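Local coordinates for protein VP5 (Halorubrum pleomorphic virus 2, PDB 6QGI) that is a viral envelope protein that probably fuses the virus membrane with that of its haloarchaeal host cell, at residues E189-D194 and G198-L203; G316-T321 and G326-G331; S89-V94 and N252-V257; S372-G377 and V392-W397; L35-L40 and P135-G140. All blocks are in the same frame, centred on the assembly; numbering follows the deposited sequence.

Interaction 1. Residues E189-D194 and G198-L203; sequences ESYYYD and GLVGDL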
# COMPACT_ATOMS: atom_id res chain seq x y z
N GLU A 189 21.75 23.84 -17.65
CA GLU A 189 20.39 23.71 -17.13
C GLU A 189 20.21 22.26 -16.63
O GLU A 189 20.92 21.37 -17.10
CB GLU A 189 19.39 24.06 -18.25
CG GLU A 189 17.92 24.11 -17.85
CD GLU A 189 16.95 23.79 -18.98
OE1 GLU A 189 17.16 22.77 -19.68
OE2 GLU A 189 15.96 24.55 -19.15
N SER A 190 19.31 22.04 -15.66
CA SER A 190 19.01 20.72 -15.11
C SER A 190 17.58 20.66 -14.59
O SER A 190 17.04 21.67 -14.15
CB SER A 190 19.99 20.36 -14.00
OG SER A 190 21.31 20.26 -14.50
N TYR A 191 16.95 19.47 -14.64
CA TYR A 191 15.59 19.29 -14.13
C TYR A 191 15.64 18.55 -12.81
O TYR A 191 16.29 17.51 -12.72
CB TYR A 191 14.69 18.54 -15.14
CG TYR A 191 14.30 19.31 -16.38
CD1 TYR A 191 14.53 20.68 -16.48
CD2 TYR A 191 13.66 18.68 -17.44
CE1 TYR A 191 14.16 21.40 -17.61
CE2 TYR A 191 13.27 19.39 -18.57
CZ TYR A 191 13.52 20.75 -18.66
OH TYR A 191 13.15 21.44 -19.78
N TYR A 192 14.96 19.08 -11.79
CA TYR A 192 14.94 18.45 -10.48
C TYR A 192 13.52 18.01 -10.14
O TYR A 192 12.58 18.79 -10.29
CB TYR A 192 15.50 19.40 -9.41
CG TYR A 192 16.92 19.85 -9.68
CD1 TYR A 192 18.01 19.12 -9.22
CD2 TYR A 192 17.18 21.02 -10.40
CE1 TYR A 192 19.32 19.54 -9.45
CE2 TYR A 192 18.48 21.45 -10.65
CZ TYR A 192 19.55 20.71 -10.17
OH TYR A 192 20.84 21.12 -10.41
N TYR A 193 13.36 16.74 -9.74
CA TYR A 193 12.06 16.16 -9.41
C TYR A 193 11.97 15.80 -7.96
O TYR A 193 12.86 15.16 -7.41
CB TYR A 193 11.76 14.90 -10.25
CG TYR A 193 11.89 15.04 -11.75
CD1 TYR A 193 11.47 16.19 -12.41
CD2 TYR A 193 12.37 13.98 -12.52
CE1 TYR A 193 11.57 16.31 -13.79
CE2 TYR A 193 12.45 14.08 -13.91
CZ TYR A 193 12.05 15.24 -14.54
OH TYR A 193 12.17 15.34 -15.90
N ASP A 194 10.84 16.16 -7.34
CA ASP A 194 10.51 15.87 -5.95
C ASP A 194 8.97 15.78 -5.85
O ASP A 194 8.30 16.21 -6.80
CB ASP A 194 11.13 16.93 -4.99
CG ASP A 194 10.72 18.37 -5.22
OD1 ASP A 194 9.94 18.61 -6.14
OD2 ASP A 194 11.16 19.23 -4.47
N GLY A 198 6.98 17.98 -8.81
CA GLY A 198 6.56 17.02 -9.83
C GLY A 198 7.46 17.12 -11.05
O GLY A 198 8.64 17.46 -10.92
N LEU A 199 6.90 16.87 -12.24
CA LEU A 199 7.65 16.99 -13.49
C LEU A 199 7.62 18.43 -13.98
O LEU A 199 6.75 19.20 -13.55
CB LEU A 199 7.09 16.04 -14.56
CG LEU A 199 7.07 14.53 -14.28
CD1 LEU A 199 6.77 13.80 -15.55
CD2 LEU A 199 8.38 14.02 -13.71
N VAL A 200 8.56 18.81 -14.87
CA VAL A 200 8.62 20.17 -15.43
C VAL A 200 7.41 20.39 -16.37
O VAL A 200 6.77 21.44 -16.29
CB VAL A 200 9.98 20.47 -16.11
CG1 VAL A 200 10.03 21.90 -16.66
CG2 VAL A 200 11.13 20.25 -15.14
N GLY A 201 7.08 19.39 -17.19
CA GLY A 201 5.94 19.43 -18.10
C GLY A 201 6.24 19.49 -19.59
O GLY A 201 5.31 19.36 -20.39
N ASP A 202 7.52 19.69 -19.97
CA ASP A 202 7.97 19.77 -21.36
C ASP A 202 8.53 18.40 -21.85
O ASP A 202 8.41 17.40 -21.13
CB ASP A 202 9.02 20.89 -21.53
CG ASP A 202 10.35 20.60 -20.88
OD1 ASP A 202 10.39 20.46 -19.64
OD2 ASP A 202 11.36 20.51 -21.60
N LEU A 203 9.14 18.36 -23.06
CA LEU A 203 9.70 17.12 -23.62
C LEU A 203 11.12 16.82 -23.09
O LEU A 203 11.67 15.76 -23.40
CB LEU A 203 9.70 17.16 -25.16
CG LEU A 203 8.35 17.10 -25.87
CD1 LEU A 203 8.50 17.48 -27.33
CD2 LEU A 203 7.71 15.72 -25.77
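Tyr191 and Tyr193, two residues apart on strand 189-193, turn their rings to the returning chain 198-203, which packs against them. The strand lies in a small antiparallel sheet, where it pairs with strand 176-186; beyond it the backbone reverses and doubles back in irregular form, the touching parts running 155° apart. A single backbone bond closes this reversal: Gly198 N donates to Asp194 O at 3.0 Å. Asp194 steadies the same turn with its carboxylate, which is bonded to Ser197 and Thr167.

The apolar part consists of methyl groups set on ring faces. Leu199 CD2 sits squarely over the middle of the Tyr193 ring, 3.8 Å from its centroid, a clean CH-pi contact. Val200 CG2 also lies over a face, that of Tyr191, but is displaced toward the root of the ring, 3.5 Å from Tyr191 CG. The valine methyl also reaches Tyr193, Val200 CG2 lying 4.2 Å from Tyr193 CE1, and so bridges the two tyrosines. Ala225, at the start of helix 225-253, touches both Tyr193 and Leu199, so this pair also joins sheet to helix.

The polar part lies at the far ends of the rings. Tyr191 keeps CG beside its backbone N (chi1 -71°), which sends the ring toward Val200 and Asp202. Tyr193 OH is bonded to Leu206 N, while Tyr191 OH donates to Asp202, whose carboxylate stands almost perpendicular to the ring. Gly204 N also binds the accepting oxygen, which fixes the carboxylate from a second direction. The hydroxyl reaches Asp202 OD2 on its syn side at 2.7 Å, 31° out of the carboxylate plane.

Interaction 2. Residues G316-T321 and G326-G331; sequences GTFALT and GPLESG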
# COMPACT_ATOMS: atom_id res chain seq x y z
N GLY A 316 -12.57 -13.36 2.48
CA GLY A 316 -12.27 -12.18 3.28
C GLY A 316 -13.31 -11.08 3.26
O GLY A 316 -14.34 -11.18 2.60
N THR A 317 -13.02 -10.00 4.00
CA THR A 317 -13.90 -8.84 4.14
C THR A 317 -13.41 -7.68 3.27
O THR A 317 -12.20 -7.52 3.05
CB THR A 317 -14.03 -8.42 5.61
OG1 THR A 317 -12.73 -8.36 6.20
CG2 THR A 317 -14.93 -9.36 6.41
N PHE A 318 -14.36 -6.86 2.81
CA PHE A 318 -14.13 -5.70 1.95
C PHE A 318 -14.10 -4.38 2.70
O PHE A 318 -14.78 -4.17 3.70
CB PHE A 318 -15.21 -5.60 0.87
CG PHE A 318 -15.10 -6.56 -0.29
CD1 PHE A 318 -14.17 -6.35 -1.29
CD2 PHE A 318 -15.98 -7.62 -0.41
CE1 PHE A 318 -14.10 -7.22 -2.39
CE2 PHE A 318 -15.91 -8.48 -1.50
CZ PHE A 318 -14.97 -8.28 -2.48
N ALA A 319 -13.31 -3.46 2.13
CA ALA A 319 -13.15 -2.08 2.53
C ALA A 319 -13.15 -1.25 1.27
O ALA A 319 -12.49 -1.61 0.29
CB ALA A 319 -11.87 -1.89 3.32
N LEU A 320 -13.97 -0.19 1.24
CA LEU A 320 -14.05 0.68 0.08
C LEU A 320 -13.74 2.10 0.48
O LEU A 320 -14.31 2.57 1.47
CB LEU A 320 -15.45 0.62 -0.56
CG LEU A 320 -15.92 -0.67 -1.26
CD1 LEU A 320 -17.23 -0.43 -1.94
CD2 LEU A 320 -14.97 -1.10 -2.34
N THR A 321 -12.85 2.78 -0.26
CA THR A 321 -12.53 4.19 0.00
C THR A 321 -13.76 5.03 -0.37
O THR A 321 -14.08 6.01 0.31
CB THR A 321 -11.28 4.64 -0.77
OG1 THR A 321 -11.55 4.57 -2.16
CG2 THR A 321 -10.04 3.83 -0.42
N GLY A 326 -19.70 0.53 -4.32
CA GLY A 326 -20.58 -0.45 -3.72
C GLY A 326 -22.05 -0.10 -3.89
O GLY A 326 -22.39 0.94 -4.45
N PRO A 327 -22.95 -0.97 -3.41
CA PRO A 327 -22.68 -2.23 -2.70
C PRO A 327 -22.32 -3.38 -3.64
O PRO A 327 -23.02 -3.63 -4.62
CB PRO A 327 -23.99 -2.50 -1.96
CG PRO A 327 -25.05 -1.89 -2.82
CD PRO A 327 -24.40 -0.71 -3.50
N LEU A 328 -21.22 -4.05 -3.34
CA LEU A 328 -20.74 -5.23 -4.06
C LEU A 328 -21.75 -6.35 -3.86
O LEU A 328 -22.32 -6.47 -2.77
CB LEU A 328 -19.34 -5.62 -3.57
CG LEU A 328 -18.28 -4.51 -3.57
CD1 LEU A 328 -16.96 -5.01 -3.08
CD2 LEU A 328 -18.13 -3.88 -4.95
N GLU A 329 -22.04 -7.11 -4.92
CA GLU A 329 -23.07 -8.15 -4.90
C GLU A 329 -22.52 -9.55 -5.21
O GLU A 329 -21.56 -9.68 -5.97
CB GLU A 329 -24.19 -7.79 -5.90
CG GLU A 329 -24.85 -6.44 -5.63
CD GLU A 329 -25.56 -5.73 -6.77
OE1 GLU A 329 -25.50 -6.21 -7.92
OE2 GLU A 329 -26.17 -4.68 -6.49
N SER A 330 -23.17 -10.58 -4.64
CA SER A 330 -22.82 -12.00 -4.82
C SER A 330 -23.10 -12.44 -6.25
O SER A 330 -24.14 -12.10 -6.82
CB SER A 330 -23.60 -12.86 -3.83
OG SER A 330 -23.10 -14.18 -3.78
N GLY A 331 -22.15 -13.18 -6.83
CA GLY A 331 -22.21 -13.70 -8.20
C GLY A 331 -21.75 -12.75 -9.29
O GLY A 331 -21.67 -13.14 -10.46
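Leu328 sets one methyl group over the centre of a face of the Phe318 ring. Its CD1 lies 3.5 Å from the ring centroid and 8° off the normal, so all six ring carbons are nearly equidistant from it, CD1 of the phenylalanine being nearest at 3.6 Å. The leucine's extended shape explains this reach: CD1 is anti to CA (chi2 -180°), carrying the methyl as far from the loop backbone as the side chain allows. Phe318 tips its CG back beside its own backbone N (chi1 -76°) and offers a face to the loop.

Leu320, next on the same side of the strand, holds a similar conformation and is likewise extended. Its CD1 comes to rest on main chain, 3.6 Å from Gly326 N, where the absence of a side chain allows the close approach. Its other methyl, CD2, is a looser neighbour of Leu328 CD1 at 4.4 Å.

No hydrogen bond links the two segments; the loop 326-331 closes over the end of strand 312-320 by apolar contact. Around this layer, Phe345 of strand 343-355 meets the Phe318 ring edge-to-face, Ile445 of strand 443-450 touches both Phe318 and Leu328, and Phe462 covers Phe318 and Leu320.

Interaction 3. Residues S89-V94 and N252-V257; sequences SAESAV and NVYGDV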
# COMPACT_ATOMS: atom_id res chain seq x y z
N SER A 89 -10.89 29.07 28.17
CA SER A 89 -9.85 29.84 27.47
C SER A 89 -10.44 30.80 26.45
O SER A 89 -11.62 30.69 26.10
CB SER A 89 -8.87 28.91 26.77
OG SER A 89 -8.45 27.84 27.60
N ALA A 90 -9.61 31.76 25.98
CA ALA A 90 -9.98 32.72 24.94
C ALA A 90 -10.06 32.00 23.60
O ALA A 90 -9.37 30.99 23.41
CB ALA A 90 -8.96 33.85 24.88
N GLU A 91 -10.91 32.50 22.67
CA GLU A 91 -11.11 31.92 21.34
C GLU A 91 -9.77 31.71 20.61
O GLU A 91 -9.59 30.67 19.96
CB GLU A 91 -12.05 32.80 20.49
CG GLU A 91 -12.82 32.00 19.45
CD GLU A 91 -13.86 32.75 18.65
OE1 GLU A 91 -14.74 33.40 19.26
OE2 GLU A 91 -13.82 32.66 17.40
N SER A 92 -8.82 32.66 20.78
CA SER A 92 -7.48 32.61 20.22
C SER A 92 -6.75 31.34 20.68
O SER A 92 -6.28 30.57 19.83
CB SER A 92 -6.69 33.86 20.61
OG SER A 92 -6.64 34.01 22.02
N ALA A 93 -6.71 31.10 22.01
CA ALA A 93 -6.09 29.94 22.66
C ALA A 93 -6.75 28.61 22.25
O ALA A 93 -6.04 27.62 22.11
CB ALA A 93 -6.16 30.10 24.17
N VAL A 94 -8.08 28.60 22.05
CA VAL A 94 -8.87 27.43 21.64
C VAL A 94 -8.47 27.04 20.21
O VAL A 94 -8.21 25.86 19.94
CB VAL A 94 -10.41 27.70 21.77
CG1 VAL A 94 -11.23 26.58 21.15
CG2 VAL A 94 -10.82 27.92 23.22
N ASN A 252 -17.92 28.94 15.32
CA ASN A 252 -19.32 28.49 15.41
C ASN A 252 -19.65 27.86 16.78
O ASN A 252 -20.80 27.89 17.21
CB ASN A 252 -19.64 27.49 14.29
CG ASN A 252 -19.40 27.97 12.88
OD1 ASN A 252 -19.18 29.16 12.60
ND2 ASN A 252 -19.43 27.04 11.94
N VAL A 253 -18.63 27.27 17.45
CA VAL A 253 -18.75 26.55 18.71
C VAL A 253 -18.53 27.47 19.93
O VAL A 253 -19.25 27.33 20.92
CB VAL A 253 -17.78 25.34 18.68
CG1 VAL A 253 -17.48 24.78 20.07
CG2 VAL A 253 -18.32 24.24 17.78
N TYR A 254 -17.54 28.39 19.86
CA TYR A 254 -17.20 29.31 20.95
C TYR A 254 -18.39 30.16 21.39
O TYR A 254 -18.95 30.93 20.60
CB TYR A 254 -16.02 30.22 20.57
CG TYR A 254 -15.32 30.82 21.76
CD1 TYR A 254 -14.40 30.08 22.50
CD2 TYR A 254 -15.56 32.14 22.14
CE1 TYR A 254 -13.74 30.64 23.60
CE2 TYR A 254 -14.90 32.71 23.23
CZ TYR A 254 -13.99 31.95 23.96
OH TYR A 254 -13.35 32.50 25.03
N GLY A 255 -18.76 30.00 22.65
CA GLY A 255 -19.90 30.69 23.25
C GLY A 255 -21.15 29.83 23.25
O GLY A 255 -21.83 29.73 24.27
N ASP A 256 -21.44 29.19 22.09
CA ASP A 256 -22.59 28.31 21.88
C ASP A 256 -22.44 27.03 22.71
O ASP A 256 -23.34 26.70 23.49
CB ASP A 256 -22.75 27.99 20.38
CG ASP A 256 -24.17 27.73 19.90
OD1 ASP A 256 -24.99 27.22 20.71
OD2 ASP A 256 -24.46 28.00 18.71
N VAL A 257 -21.30 26.34 22.58
CA VAL A 257 -21.01 25.14 23.36
C VAL A 257 -20.42 25.60 24.69
O VAL A 257 -19.41 26.31 24.70
CB VAL A 257 -20.12 24.10 22.61
CG1 VAL A 257 -19.71 22.96 23.53
CG2 VAL A 257 -20.84 23.56 21.38
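Tyr254 OH donates to the backbone carbonyl of Ser89, with 2.7 Å between OH and Ser89 O. The bond approaches from the side of the carbonyl oxygen, at a C=O...donor angle of 131°, and the hydroxyl is tilted 17° from the carbonyl plane. Seen from the tyrosine, Ser89 O lies at the ring edge and in its plane. Tyr254 reaches across because its CG points opposite its backbone N (chi1 -160°), throwing the ring out from the end of its helix.

This is where two long helices of the N-terminal region meet: the chain enters helix 91-133 with Ala90 as N-cap, while Tyr254 is the first residue to leave helical geometry after helix 225-253. The first turn of the incoming helix is sealed by Val94 N bonding to Ala90 O at 3.0 Å. Helix 66-86 packs alongside, touching Val94 through Ala81 and Glu84, and the Ser89 hydroxyl is bonded to Glu84 O.

Glu91 lies over a face of the tyrosine ring. Its CB stands 3.8 Å from the ring centroid, almost on the normal, and CG is 3.6 Å from Tyr254 CG. The carboxylate then leans obliquely past the ring, with OE1 3.2 Å from Tyr254 CD2, while OE2 is bonded to Ser251 on the neighbouring helix. Val94 adds a methyl obliquely, CG2 lying 4.0 Å from Tyr254 CE1.

Interaction 4. Residues S372-G377 and V392-W397; sequences SEPYSG and VDAGNW. With NAG (2-acetamido-2-deoxy-beta-D-glucopyranose), chain B.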
# COMPACT_ATOMS: atom_id res chain seq x y z
N SER A 372 4.72 -21.81 -15.46
CA SER A 372 4.62 -20.51 -14.79
C SER A 372 5.20 -20.59 -13.39
O SER A 372 5.13 -21.63 -12.74
CB SER A 372 3.19 -19.99 -14.74
OG SER A 372 2.69 -19.69 -16.03
N GLU A 373 5.79 -19.47 -12.93
CA GLU A 373 6.43 -19.31 -11.62
C GLU A 373 5.45 -19.57 -10.47
O GLU A 373 4.39 -18.94 -10.44
CB GLU A 373 7.01 -17.89 -11.50
CG GLU A 373 8.17 -17.75 -10.52
CD GLU A 373 9.09 -16.57 -10.75
OE1 GLU A 373 8.70 -15.61 -11.46
OE2 GLU A 373 10.22 -16.60 -10.22
N PRO A 374 5.76 -20.51 -9.54
CA PRO A 374 4.84 -20.73 -8.41
C PRO A 374 4.82 -19.52 -7.47
O PRO A 374 5.79 -18.76 -7.41
CB PRO A 374 5.39 -21.99 -7.74
CG PRO A 374 6.83 -22.02 -8.10
CD PRO A 374 6.97 -21.35 -9.43
N TYR A 375 3.71 -19.32 -6.76
CA TYR A 375 3.54 -18.16 -5.88
C TYR A 375 4.24 -18.34 -4.54
O TYR A 375 4.37 -19.46 -4.06
CB TYR A 375 2.05 -17.86 -5.67
CG TYR A 375 1.26 -17.77 -6.96
CD1 TYR A 375 1.70 -16.99 -8.03
CD2 TYR A 375 0.04 -18.44 -7.10
CE1 TYR A 375 0.97 -16.91 -9.21
CE2 TYR A 375 -0.71 -18.34 -8.27
CZ TYR A 375 -0.23 -17.59 -9.33
OH TYR A 375 -0.96 -17.49 -10.49
N SER A 376 4.70 -17.21 -3.94
CA SER A 376 5.38 -17.20 -2.65
C SER A 376 4.44 -17.61 -1.53
O SER A 376 3.26 -17.25 -1.53
CB SER A 376 5.98 -15.83 -2.36
OG SER A 376 4.99 -14.81 -2.34
N GLY A 377 4.97 -18.40 -0.60
CA GLY A 377 4.23 -18.91 0.54
C GLY A 377 3.20 -19.96 0.19
O GLY A 377 2.37 -20.31 1.04
N VAL A 392 4.62 -29.60 -3.58
CA VAL A 392 6.00 -29.09 -3.63
C VAL A 392 5.96 -27.58 -3.37
O VAL A 392 5.26 -26.86 -4.08
CB VAL A 392 6.71 -29.43 -4.97
CG1 VAL A 392 8.14 -28.89 -5.00
CG2 VAL A 392 6.70 -30.93 -5.26
N ASP A 393 6.73 -27.11 -2.37
CA ASP A 393 6.81 -25.69 -2.00
C ASP A 393 7.52 -24.88 -3.09
O ASP A 393 8.38 -25.42 -3.79
CB ASP A 393 7.53 -25.52 -0.65
CG ASP A 393 6.98 -26.37 0.49
OD1 ASP A 393 5.76 -26.64 0.49
OD2 ASP A 393 7.77 -26.75 1.38
N ALA A 394 7.13 -23.60 -3.23
CA ALA A 394 7.60 -22.63 -4.23
C ALA A 394 9.12 -22.53 -4.32
O ALA A 394 9.65 -22.39 -5.43
CB ALA A 394 7.01 -21.26 -3.94
N GLY A 395 9.80 -22.57 -3.18
CA GLY A 395 11.25 -22.50 -3.09
C GLY A 395 11.96 -23.76 -3.51
O GLY A 395 13.15 -23.73 -3.81
N ASN A 396 11.22 -24.89 -3.55
CA ASN A 396 11.79 -26.18 -3.94
C ASN A 396 11.63 -26.45 -5.44
O ASN A 396 12.09 -27.48 -5.93
CB ASN A 396 11.25 -27.30 -3.06
CG ASN A 396 11.95 -27.31 -1.72
OD1 ASN A 396 13.17 -27.07 -1.64
ND2 ASN A 396 11.22 -27.59 -0.64
N TRP A 397 11.05 -25.48 -6.18
CA TRP A 397 10.93 -25.55 -7.64
C TRP A 397 12.17 -24.88 -8.23
O TRP A 397 12.52 -23.76 -7.82
CB TRP A 397 9.64 -24.89 -8.14
CG TRP A 397 8.42 -25.72 -7.90
CD1 TRP A 397 7.53 -25.60 -6.87
CD2 TRP A 397 7.97 -26.82 -8.69
NE1 TRP A 397 6.54 -26.55 -6.98
CE2 TRP A 397 6.80 -27.33 -8.08
CE3 TRP A 397 8.43 -27.43 -9.88
CZ2 TRP A 397 6.08 -28.41 -8.62
CZ3 TRP A 397 7.73 -28.51 -10.39
CH2 TRP A 397 6.57 -28.98 -9.77
C1 NAG B . 11.78 -27.58 0.68
C2 NAG B . 10.76 -27.09 1.70
C3 NAG B . 11.05 -27.48 3.16
C4 NAG B . 11.63 -28.89 3.24
C5 NAG B . 12.82 -29.01 2.29
C6 NAG B . 13.53 -30.35 2.37
C7 NAG B . 11.06 -24.78 0.71
C8 NAG B . 10.32 -23.49 0.50
N2 NAG B . 10.50 -25.65 1.61
O3 NAG B . 9.83 -27.43 3.90
O4 NAG B . 12.03 -29.16 4.58
O5 NAG B . 12.35 -28.86 0.94
O6 NAG B . 14.73 -30.33 1.61
O7 NAG B . 12.11 -25.01 0.12
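Pro374 packs against Ala394 and Trp397, which adjoin each other, and these three buried side chains set the geometry of the contact. The proline CG is 3.8 Å from Trp397 CD1, approaching the indole obliquely at its pyrrole end, neither squarely over a face nor at the edge. Pro374 CB also lies 4.2 Å from Ala394 CB. Ala394 CB points at the next peptide of the partner segment and comes within 3.2 Å of Tyr375 O, a carbonyl whose hydrogen bond is made with Thr378.

Trp397 is held in this pose from its own segment. Val392 lays CG1 against a face of the indole, toward the rim, and NE1 donates to Val392 O at 3.2 Å. That bond is bent, and the donor sits above the carbonyl plane, 63° out of it. Between the two residues the chain makes a turn in which Asn396 N bonds to Asp393 O at 2.9 Å. The turn follows strand 389-393, and segment 372-377 leads into strand 378-384, its antiparallel partner, so the contact closes the open end of a beta-hairpin.

Asn396 carries the N-linked sugar, its ND2 joined to C1 of the N-acetylglucosamine (1.4 Å). Asp393 flanks the sugar, and the sugar's O3 donates weakly to OD2 of that aspartate. The two segments meet by apolar contact, without a hydrogen bond, while backbone pairing of Ala394 with Thr378 continues the hairpin ladder beside them; Asp393 and Asn396 turn their polar groups to the glycan, which touches this turn without entering the proline-tryptophan contact.

Interaction 5. Residues L35-L40 and P135-G140; sequences LTADAL and PDIGKG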
# COMPACT_ATOMS: atom_id res chain seq x y z
N LEU A 35 30.09 -6.93 -8.25
CA LEU A 35 29.18 -7.90 -8.86
C LEU A 35 29.53 -8.14 -10.33
O LEU A 35 30.22 -7.31 -10.95
CB LEU A 35 27.74 -7.38 -8.76
CG LEU A 35 27.13 -7.21 -7.39
CD1 LEU A 35 25.79 -6.54 -7.49
CD2 LEU A 35 26.97 -8.55 -6.69
N THR A 36 29.04 -9.26 -10.91
CA THR A 36 29.23 -9.53 -12.34
C THR A 36 28.34 -8.55 -13.10
O THR A 36 27.40 -8.01 -12.51
CB THR A 36 28.96 -11.01 -12.72
OG1 THR A 36 27.60 -11.35 -12.44
CG2 THR A 36 29.90 -12.00 -12.04
N ALA A 37 28.66 -8.29 -14.38
CA ALA A 37 27.90 -7.37 -15.23
C ALA A 37 26.39 -7.68 -15.21
O ALA A 37 25.61 -6.81 -14.86
CB ALA A 37 28.44 -7.40 -16.65
N ASP A 38 25.99 -8.94 -15.51
CA ASP A 38 24.59 -9.36 -15.54
C ASP A 38 23.89 -9.23 -14.17
O ASP A 38 22.78 -8.70 -14.11
CB ASP A 38 24.45 -10.80 -16.07
CG ASP A 38 23.03 -11.18 -16.42
OD1 ASP A 38 22.49 -10.63 -17.41
OD2 ASP A 38 22.45 -12.04 -15.71
N ALA A 39 24.55 -9.72 -13.09
CA ALA A 39 24.04 -9.68 -11.71
C ALA A 39 23.72 -8.27 -11.26
O ALA A 39 22.69 -8.08 -10.61
CB ALA A 39 25.05 -10.31 -10.76
N LEU A 40 24.58 -7.27 -11.60
CA LEU A 40 24.32 -5.87 -11.23
C LEU A 40 23.07 -5.36 -11.93
O LEU A 40 22.22 -4.76 -11.28
CB LEU A 40 25.52 -4.95 -11.53
CG LEU A 40 25.35 -3.47 -11.16
CD1 LEU A 40 25.13 -3.29 -9.67
CD2 LEU A 40 26.51 -2.64 -11.63
N PRO A 135 33.17 -1.53 -13.82
CA PRO A 135 34.04 -1.32 -14.99
C PRO A 135 33.41 -1.66 -16.35
O PRO A 135 33.84 -1.10 -17.36
CB PRO A 135 35.20 -2.27 -14.71
CG PRO A 135 34.65 -3.32 -13.82
CD PRO A 135 33.68 -2.60 -12.94
N ASP A 136 32.42 -2.57 -16.38
CA ASP A 136 31.83 -3.03 -17.63
C ASP A 136 30.48 -2.39 -17.95
O ASP A 136 29.96 -2.63 -19.04
CB ASP A 136 31.68 -4.56 -17.61
CG ASP A 136 32.91 -5.33 -17.14
OD1 ASP A 136 34.04 -4.91 -17.49
OD2 ASP A 136 32.74 -6.35 -16.44
N ILE A 137 29.92 -1.61 -17.02
CA ILE A 137 28.58 -1.05 -17.18
C ILE A 137 28.53 0.46 -16.90
O ILE A 137 29.23 0.96 -16.02
CB ILE A 137 27.61 -1.84 -16.24
CG1 ILE A 137 27.43 -3.27 -16.75
CG2 ILE A 137 26.24 -1.17 -16.02
CD1 ILE A 137 26.86 -4.12 -15.80
N GLY A 138 27.68 1.13 -17.66
CA GLY A 138 27.34 2.55 -17.54
C GLY A 138 25.85 2.68 -17.27
O GLY A 138 25.12 1.69 -17.32
N LYS A 139 25.39 3.91 -16.98
CA LYS A 139 23.98 4.19 -16.66
C LYS A 139 23.02 3.75 -17.78
O LYS A 139 21.93 3.25 -17.47
CB LYS A 139 23.77 5.67 -16.33
CG LYS A 139 24.37 6.07 -14.99
CD LYS A 139 24.12 7.53 -14.66
CE LYS A 139 24.89 7.94 -13.43
NZ LYS A 139 24.84 9.41 -13.22
N GLY A 140 23.44 3.88 -19.03
CA GLY A 140 22.65 3.52 -20.21
C GLY A 140 22.40 2.04 -20.41
O GLY A 140 21.55 1.67 -21.23
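Ile137 lays its CD1 methyl across Ala37, meeting the alanine CB at 3.7 Å and CA at 3.5 Å. The place is a helix start covered by a loop: Ala37 opens the first turn of helix 37-60, with Thr36 as its N-cap, and segment 135-140 is the irregular chain that follows the end of the long helix 91-133. The contact therefore lies at one end of the helical part of the molecule, where the beginning of one helix is tied to the exit of another.

The isoleucine manages the overlap with a stretched side chain. Its CG1 branch lies beside the backbone N (chi1 -69°) and then runs out almost fully extended (chi2 165°), so the terminal methyl alone bears most of the contact. Leu40, one turn further along and on the same helix face as Ala37, is the second apolar neighbour, its CD2 lying 4.4 Å from Ile137 CD1. Asp136 adds its CB, 4.4 Å from Ala37 CB, at the more exposed side. Toward helix 91-133, Val131 also touches Ile137, while Leu40 reaches Thr130.

No hydrogen bond crosses directly between the segments, but His134 acts as an intermediary: its NE2 pairs with Leu35 O and its ND1 with Asp136 N. Within the helix start, Leu40 N bonds to Thr36 O at 3.1 Å, closing the first turn that Ile137 covers. The nearest approach of all is made to main chain, where the isoleucine CD1 comes to 3.1 Å from Ala37 O.

From the N terminus, the chain enters interaction 5 at 35-40 and passes 89-94, the first half of interaction 3, before 135-140 closes interaction 5. These two loops therefore cross, and they bracket the helical region at points whose centres lie 65 Å apart. Before 252-257 completes interaction 3, interaction 1 opens and closes as a short local reversal, nested inside the larger loop and joining a small sheet to helix 225-253. The remaining contacts follow in series within the later beta-rich part: interaction 2 folds a loop onto strand 312-320, and interaction 4 closes a glycosylated hairpin, their centres 30 Å apart. No two of the five touch.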